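Local coordinates for HpcE (Thermus thermophilus, PDB 1WZO), which probably isomerises 2-hydroxyhepta-2,4-diene-1,7-dioate and belongs to the fumarylacetoacetate hydrolase family, at residues 152-164 with 231-243. Numbering follows the deposited sequence.
Sequences LPLGPFLVVEEVE and EIEGLGALENPIE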
ATOM      1  N   LEU B 152      15.102 -12.934  -8.246  1.00 15.57           N
ATOM      2  CA  LEU B 152      15.463 -12.696  -6.853  1.00 16.45           C
ATOM      3  C   LEU B 152      14.698 -13.546  -5.848  1.00 14.64           C
ATOM      4  O   LEU B 152      13.828 -13.053  -5.126  1.00 14.20           O
ATOM      5  CB  LEU B 152      15.341 -11.212  -6.464  1.00 16.42           C
ATOM      6  CG  LEU B 152      15.856 -10.911  -5.043  1.00 19.34           C
ATOM      7  CD1 LEU B 152      17.284 -11.449  -4.891  1.00 14.88           C
ATOM      8  CD2 LEU B 152      15.830  -9.395  -4.765  1.00 15.77           C
ATOM      9  N   PRO B 153      14.971 -14.858  -5.829  1.00 14.89           N
ATOM     10  CA  PRO B 153      14.267 -15.688  -4.849  1.00 15.35           C
ATOM     11  C   PRO B 153      14.641 -15.074  -3.495  1.00 15.23           C
ATOM     12  O   PRO B 153      15.762 -14.597  -3.325  1.00 14.79           O
ATOM     13  CB  PRO B 153      14.895 -17.062  -5.060  1.00 15.14           C
ATOM     14  CG  PRO B 153      15.102 -17.084  -6.563  1.00 16.32           C
ATOM     15  CD  PRO B 153      15.633 -15.686  -6.856  1.00 13.45           C
ATOM     16  N   LEU B 154      13.715 -15.056  -2.547  1.00 14.71           N
ATOM     17  CA  LEU B 154      14.006 -14.458  -1.250  1.00 16.92           C
ATOM     18  C   LEU B 154      13.239 -15.165  -0.145  1.00 16.29           C
ATOM     19  O   LEU B 154      12.021 -15.325  -0.230  1.00 17.10           O
ATOM     20  CB  LEU B 154      13.639 -12.966  -1.254  1.00 16.19           C
ATOM     21  CG  LEU B 154      14.043 -12.134  -0.031  1.00 17.63           C
ATOM     22  CD1 LEU B 154      15.531 -11.850  -0.095  1.00 14.74           C
ATOM     23  CD2 LEU B 154      13.271 -10.818   0.004  1.00 14.72           C
ATOM     24  N   GLY B 155      13.960 -15.585   0.891  1.00 17.12           N
ATOM     25  CA  GLY B 155      13.321 -16.262   2.005  1.00 17.96           C
ATOM     26  C   GLY B 155      14.101 -17.488   2.446  1.00 19.08           C
ATOM     27  O   GLY B 155      15.316 -17.552   2.260  1.00 16.58           O
ATOM     28  N   PRO B 156      13.419 -18.495   3.015  1.00 20.86           N
ATOM     29  CA  PRO B 156      11.970 -18.476   3.234  1.00 21.21           C
ATOM     30  C   PRO B 156      11.527 -17.723   4.483  1.00 21.66           C
ATOM     31  O   PRO B 156      10.336 -17.474   4.672  1.00 22.77           O
ATOM     32  CB  PRO B 156      11.614 -19.964   3.297  1.00 23.67           C
ATOM     33  CG  PRO B 156      12.844 -20.575   3.902  1.00 21.76           C
ATOM     34  CD  PRO B 156      13.958 -19.861   3.170  1.00 23.09           C
ATOM     35  N   PHE B 157      12.481 -17.335   5.323  1.00 20.97           N
ATOM     36  CA  PHE B 157      12.132 -16.658   6.568  1.00 21.51           C
ATOM     37  C   PHE B 157      12.725 -15.279   6.797  1.00 21.74           C
ATOM     38  O   PHE B 157      13.735 -14.903   6.205  1.00 21.81           O
ATOM     39  CB  PHE B 157      12.555 -17.510   7.772  1.00 24.46           C
ATOM     40  CG  PHE B 157      12.205 -18.962   7.652  1.00 24.37           C
ATOM     41  CD1 PHE B 157      13.200 -19.911   7.458  1.00 25.22           C
ATOM     42  CD2 PHE B 157      10.885 -19.380   7.744  1.00 26.56           C
ATOM     43  CE1 PHE B 157      12.886 -21.264   7.359  1.00 26.72           C
ATOM     44  CE2 PHE B 157      10.562 -20.730   7.644  1.00 26.86           C
ATOM     45  CZ  PHE B 157      11.565 -21.671   7.452  1.00 26.15           C
ATOM     46  N   LEU B 158      12.064 -14.537   7.676  1.00 21.37           N
ATOM     47  CA  LEU B 158      12.543 -13.238   8.115  1.00 20.47           C
ATOM     48  C   LEU B 158      12.996 -13.617   9.521  1.00 21.90           C
ATOM     49  O   LEU B 158      12.186 -13.680  10.451  1.00 21.36           O
ATOM     50  CB  LEU B 158      11.416 -12.209   8.189  1.00 17.42           C
ATOM     51  CG  LEU B 158      11.814 -10.908   8.899  1.00 18.10           C
ATOM     52  CD1 LEU B 158      13.091 -10.346   8.294  1.00 19.60           C
ATOM     53  CD2 LEU B 158      10.670  -9.893   8.793  1.00 21.58           C
ATOM     54  N   VAL B 159      14.285 -13.911   9.654  1.00 21.55           N
ATOM     55  CA  VAL B 159      14.859 -14.323  10.927  1.00 22.20           C
ATOM     56  C   VAL B 159      15.210 -13.130  11.808  1.00 21.93           C
ATOM     57  O   VAL B 159      16.141 -12.375  11.520  1.00 18.21           O
ATOM     58  CB  VAL B 159      16.113 -15.184  10.690  1.00 21.72           C
ATOM     59  CG1 VAL B 159      16.613 -15.765  12.013  1.00 24.24           C
ATOM     60  CG2 VAL B 159      15.782 -16.293   9.700  1.00 22.10           C
ATOM     61  N   VAL B 160      14.452 -12.981  12.891  1.00 22.02           N
ATOM     62  CA  VAL B 160      14.642 -11.886  13.827  1.00 24.26           C
ATOM     63  C   VAL B 160      15.119 -12.350  15.206  1.00 26.87           C
ATOM     64  O   VAL B 160      14.701 -13.397  15.707  1.00 26.00           O
ATOM     65  CB  VAL B 160      13.333 -11.091  14.004  1.00 24.68           C
ATOM     66  CG1 VAL B 160      12.878 -10.533  12.660  1.00 23.39           C
ATOM     67  CG2 VAL B 160      12.249 -11.993  14.576  1.00 24.03           C
ATOM     68  N   GLU B 161      16.006 -11.561  15.805  1.00 28.07           N
ATOM     69  CA  GLU B 161      16.533 -11.847  17.135  1.00 31.24           C
ATOM     70  C   GLU B 161      17.243 -13.191  17.253  1.00 30.32           C
ATOM     71  O   GLU B 161      17.189 -13.820  18.307  1.00 31.84           O
ATOM     72  CB  GLU B 161      15.400 -11.806  18.164  1.00 33.84           C
ATOM     73  CG  GLU B 161      14.457 -10.625  18.029  1.00 39.48           C
ATOM     74  CD  GLU B 161      13.320 -10.673  19.039  1.00 42.98           C
ATOM     75  OE1 GLU B 161      12.639 -11.723  19.130  1.00 45.06           O
ATOM     76  OE2 GLU B 161      13.105  -9.660  19.738  1.00 44.62           O
ATOM     77  N   GLU B 162      17.904 -13.635  16.188  1.00 29.82           N
ATOM     78  CA  GLU B 162      18.613 -14.912  16.229  1.00 29.18           C
ATOM     79  C   GLU B 162      20.066 -14.793  15.779  1.00 30.55           C
ATOM     80  O   GLU B 162      20.948 -15.456  16.328  1.00 29.76           O
ATOM     81  CB  GLU B 162      17.881 -15.962  15.385  1.00 30.02           C
ATOM     82  CG  GLU B 162      16.624 -16.489  16.055  1.00 32.28           C
ATOM     83  CD  GLU B 162      15.925 -17.577  15.260  1.00 31.39           C
ATOM     84  OE1 GLU B 162      16.614 -18.366  14.584  1.00 32.86           O
ATOM     85  OE2 GLU B 162      14.684 -17.657  15.331  1.00 34.39           O
ATOM     86  N   VAL B 163      20.319 -13.948  14.784  1.00 29.05           N
ATOM     87  CA  VAL B 163      21.679 -13.747  14.299  1.00 28.81           C
ATOM     88  C   VAL B 163      22.398 -12.784  15.238  1.00 30.19           C
ATOM     89  O   VAL B 163      21.976 -11.640  15.411  1.00 29.55           O
ATOM     90  CB  VAL B 163      21.698 -13.146  12.875  1.00 27.75           C
ATOM     91  CG1 VAL B 163      23.130 -12.804  12.475  1.00 26.64           C
ATOM     92  CG2 VAL B 163      21.093 -14.135  11.887  1.00 26.86           C
ATOM     93  N   GLU B 164      23.486 -13.250  15.839  1.00 32.06           N
ATOM     94  CA  GLU B 164      24.246 -12.419  16.760  1.00 35.08           C
ATOM     95  C   GLU B 164      25.291 -11.566  16.044  1.00 33.46           C
ATOM     96  O   GLU B 164      25.588 -10.456  16.479  1.00 34.19           O
ATOM     97  CB  GLU B 164      24.901 -13.296  17.833  1.00 40.22           C
ATOM     98  CG  GLU B 164      25.474 -14.606  17.312  1.00 45.55           C
ATOM     99  CD  GLU B 164      25.922 -15.529  18.433  1.00 50.23           C
ATOM    100  OE1 GLU B 164      26.860 -15.162  19.178  1.00 52.33           O
ATOM    101  OE2 GLU B 164      25.332 -16.621  18.572  1.00 52.63           O
ATOM    102  N   GLU B 231      21.668 -22.065   1.290  1.00 21.74           N
ATOM    103  CA  GLU B 231      21.592 -22.122   2.741  1.00 22.28           C
ATOM    104  C   GLU B 231      22.577 -21.165   3.390  1.00 20.51           C
ATOM    105  O   GLU B 231      23.682 -20.959   2.896  1.00 22.66           O
ATOM    106  CB  GLU B 231      21.872 -23.552   3.227  1.00 22.52           C
ATOM    107  CG  GLU B 231      20.778 -24.555   2.891  1.00 26.35           C
ATOM    108  CD  GLU B 231      21.140 -25.982   3.302  1.00 29.01           C
ATOM    109  OE1 GLU B 231      21.723 -26.161   4.392  1.00 29.16           O
ATOM    110  OE2 GLU B 231      20.833 -26.920   2.540  1.00 28.52           O
ATOM    111  N   ILE B 232      22.146 -20.556   4.487  1.00 20.89           N
ATOM    112  CA  ILE B 232      22.991 -19.651   5.243  1.00 21.24           C
ATOM    113  C   ILE B 232      22.799 -20.021   6.705  1.00 21.09           C
ATOM    114  O   ILE B 232      21.675 -20.250   7.156  1.00 20.78           O
ATOM    115  CB  ILE B 232      22.608 -18.170   5.048  1.00 19.17           C
ATOM    116  CG1 ILE B 232      22.791 -17.768   3.578  1.00 20.68           C
ATOM    117  CG2 ILE B 232      23.484 -17.295   5.931  1.00 18.24           C
ATOM    118  CD1 ILE B 232      22.591 -16.272   3.318  1.00 21.71           C
ATOM    119  N   GLU B 233      23.908 -20.085   7.429  1.00 21.96           N
ATOM    120  CA  GLU B 233      23.907 -20.447   8.839  1.00 23.00           C
ATOM    121  C   GLU B 233      22.756 -19.830   9.629  1.00 23.41           C
ATOM    122  O   GLU B 233      22.668 -18.607   9.764  1.00 24.63           O
ATOM    123  CB  GLU B 233      25.243 -20.035   9.464  1.00 24.26           C
ATOM    124  CG  GLU B 233      25.530 -20.688  10.815  1.00 25.79           C
ATOM    125  CD  GLU B 233      26.890 -20.303  11.364  1.00 26.36           C
ATOM    126  OE1 GLU B 233      27.726 -19.793  10.584  1.00 23.64           O
ATOM    127  OE2 GLU B 233      27.129 -20.523  12.572  1.00 29.08           O
ATOM    128  N   GLY B 234      21.870 -20.686  10.139  1.00 22.27           N
ATOM    129  CA  GLY B 234      20.744 -20.230  10.935  1.00 22.15           C
ATOM    130  C   GLY B 234      19.540 -19.640  10.216  1.00 22.78           C
ATOM    131  O   GLY B 234      18.544 -19.310  10.860  1.00 22.77           O
ATOM    132  N   LEU B 235      19.600 -19.516   8.895  1.00 22.35           N
ATOM    133  CA  LEU B 235      18.486 -18.921   8.154  1.00 23.58           C
ATOM    134  C   LEU B 235      17.646 -19.910   7.344  1.00 24.02           C
ATOM    135  O   LEU B 235      16.744 -19.507   6.602  1.00 23.36           O
ATOM    136  CB  LEU B 235      19.014 -17.816   7.230  1.00 21.65           C
ATOM    137  CG  LEU B 235      19.941 -16.776   7.879  1.00 21.02           C
ATOM    138  CD1 LEU B 235      20.323 -15.714   6.851  1.00 19.00           C
ATOM    139  CD2 LEU B 235      19.257 -16.131   9.074  1.00 18.51           C
ATOM    140  N   GLY B 236      17.937 -21.200   7.483  1.00 22.71           N
ATOM    141  CA  GLY B 236      17.180 -22.202   6.753  1.00 21.61           C
ATOM    142  C   GLY B 236      17.695 -22.470   5.352  1.00 21.41           C
ATOM    143  O   GLY B 236      18.877 -22.275   5.062  1.00 20.43           O
ATOM    144  N   ALA B 237      16.800 -22.914   4.475  1.00 20.32           N
ATOM    145  CA  ALA B 237      17.169 -23.222   3.102  1.00 21.37           C
ATOM    146  C   ALA B 237      16.137 -22.684   2.111  1.00 21.85           C
ATOM    147  O   ALA B 237      14.930 -22.899   2.269  1.00 22.43           O
ATOM    148  CB  ALA B 237      17.329 -24.741   2.929  1.00 20.72           C
ATOM    149  N   LEU B 238      16.629 -21.978   1.097  1.00 21.50           N
ATOM    150  CA  LEU B 238      15.790 -21.388   0.056  1.00 21.16           C
ATOM    151  C   LEU B 238      15.984 -22.235  -1.191  1.00 19.84           C
ATOM    152  O   LEU B 238      17.086 -22.309  -1.733  1.00 22.81           O
ATOM    153  CB  LEU B 238      16.227 -19.944  -0.209  1.00 20.83           C
ATOM    154  CG  LEU B 238      15.563 -19.140  -1.334  1.00 19.01           C
ATOM    155  CD1 LEU B 238      14.084 -18.925  -1.033  1.00 16.76           C
ATOM    156  CD2 LEU B 238      16.282 -17.787  -1.458  1.00 19.10           C
ATOM    157  N   GLU B 239      14.910 -22.866  -1.649  1.00 21.06           N
ATOM    158  CA  GLU B 239      14.986 -23.740  -2.807  1.00 21.52           C
ATOM    159  C   GLU B 239      14.111 -23.333  -3.988  1.00 21.26           C
ATOM    160  O   GLU B 239      12.915 -23.067  -3.830  1.00 19.77           O
ATOM    161  CB  GLU B 239      14.637 -25.163  -2.378  1.00 22.28           C
ATOM    162  CG  GLU B 239      14.541 -26.154  -3.513  1.00 24.63           C
ATOM    163  CD  GLU B 239      14.154 -27.530  -3.025  1.00 28.49           C
ATOM    164  OE1 GLU B 239      15.041 -28.250  -2.520  1.00 30.31           O
ATOM    165  OE2 GLU B 239      12.962 -27.883  -3.132  1.00 28.73           O
ATOM    166  N   ASN B 240      14.717 -23.299  -5.172  1.00 18.79           N
ATOM    167  CA  ASN B 240      13.989 -22.935  -6.381  1.00 20.67           C
ATOM    168  C   ASN B 240      14.434 -23.686  -7.623  1.00 20.15           C
ATOM    169  O   ASN B 240      15.628 -23.767  -7.929  1.00 19.43           O
ATOM    170  CB  ASN B 240      14.115 -21.436  -6.684  1.00 19.28           C
ATOM    171  CG  ASN B 240      13.685 -20.566  -5.535  1.00 17.02           C
ATOM    172  OD1 ASN B 240      14.485 -20.225  -4.670  1.00 18.01           O
ATOM    173  ND2 ASN B 240      12.410 -20.205  -5.512  1.00 19.48           N
ATOM    174  N   PRO B 241      13.471 -24.262  -8.351  1.00 21.15           N
ATOM    175  CA  PRO B 241      13.800 -24.987  -9.574  1.00 21.84           C
ATOM    176  C   PRO B 241      13.823 -23.957 -10.705  1.00 25.26           C
ATOM    177  O   PRO B 241      13.317 -22.839 -10.542  1.00 22.09           O
ATOM    178  CB  PRO B 241      12.657 -25.985  -9.701  1.00 21.64           C
ATOM    179  CG  PRO B 241      11.498 -25.242  -9.117  1.00 21.82           C
ATOM    180  CD  PRO B 241      12.097 -24.562  -7.906  1.00 21.34           C
ATOM    181  N   ILE B 242      14.411 -24.330 -11.834  1.00 25.37           N
ATOM    182  CA  ILE B 242      14.508 -23.447 -12.990  1.00 27.13           C
ATOM    183  C   ILE B 242      13.794 -24.058 -14.192  1.00 29.21           C
ATOM    184  O   ILE B 242      13.918 -25.255 -14.453  1.00 30.11           O
ATOM    185  CB  ILE B 242      15.974 -23.220 -13.384  1.00 27.72           C
ATOM    186  CG1 ILE B 242      16.759 -22.699 -12.183  1.00 25.95           C
ATOM    187  CG2 ILE B 242      16.051 -22.254 -14.558  1.00 28.04           C
ATOM    188  CD1 ILE B 242      18.246 -22.617 -12.426  1.00 24.20           C
ATOM    189  N   GLU B 243      13.044 -23.229 -14.911  1.00 29.49           N
ATOM    190  CA  GLU B 243      12.313 -23.662 -16.097  1.00 30.14           C
ATOM    191  C   GLU B 243      12.589 -22.651 -17.203  1.00 30.73           C
ATOM    192  O   GLU B 243      12.930 -21.500 -16.929  1.00 28.28           O
ATOM    193  CB  GLU B 243      10.804 -23.703 -15.824  1.00 30.10           C
ATOM    194  CG  GLU B 243      10.291 -24.932 -15.097  1.00 30.08           C
ATOM    195  CD  GLU B 243       8.799 -24.850 -14.826  1.00 31.07           C
ATOM    196  OE1 GLU B 243       8.108 -24.104 -15.554  1.00 32.93           O
ATOM    197  OE2 GLU B 243       8.307 -25.533 -13.898  1.00 28.78           O
TER
HETATM  198  O   HOH W   1      15.520 -17.619   5.206  1.00 17.68           O
HETATM  199  O   HOH W   2      18.968 -18.700  13.570  1.00 32.78           O
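Leu238 leans from strand 237-243 onto the backbone bend at 153-156, and its atoms can be followed outward. CB sits 3.6 Å from Gly155 O and also reaches CD of Pro156. CG, anti to the backbone N (chi1 176°), continues past the same carbonyl. There the branches part: CD1 lies 3.8 Å from Gly155 C, while CD2 turns to the preceding residues and comes 3.7 Å from Pro153 O. With alanine in place of Leu238, both methyls would go, which is likely to leave a gap beside the backbone of Pro153 and Gly155.

To one side, Asn240 crosses Pro153 obliquely, with OD1 3.2 Å from Pro153 CB; its ND2 is held by the carbonyls of Pro80 and Gly83. To the other, the cis peptide before Pro156 turns the chain, and Pro156 CD meets Ala237 O. Leu235 O lies at the edge of the Phe157 ring, in its plane, and accepts a bond from water 1 (2.6 Å), which in turn takes the Phe157 N-H. Farther on, Leu235 CD2 packs 3.5 Å from Val159 CG2, and the Val163 side chain crosses that of Leu235 at about a right angle, its CG2 3.9 Å from Leu235 CD2. A second water donates to both Glu162 OE1 and Gly234 O; that carboxylate oxygen also pairs with Lys2.

The axes of the short segments 152-155 and 237-243 approach to 7.4 Å at 146°. These strands belong to different sheets of the beta-rich fumarylacetoacetate hydrolase fold, joined here by side-chain packing, with the type II turn 232-235 in the connection between strands 227-232 and 237-244, beside Val159.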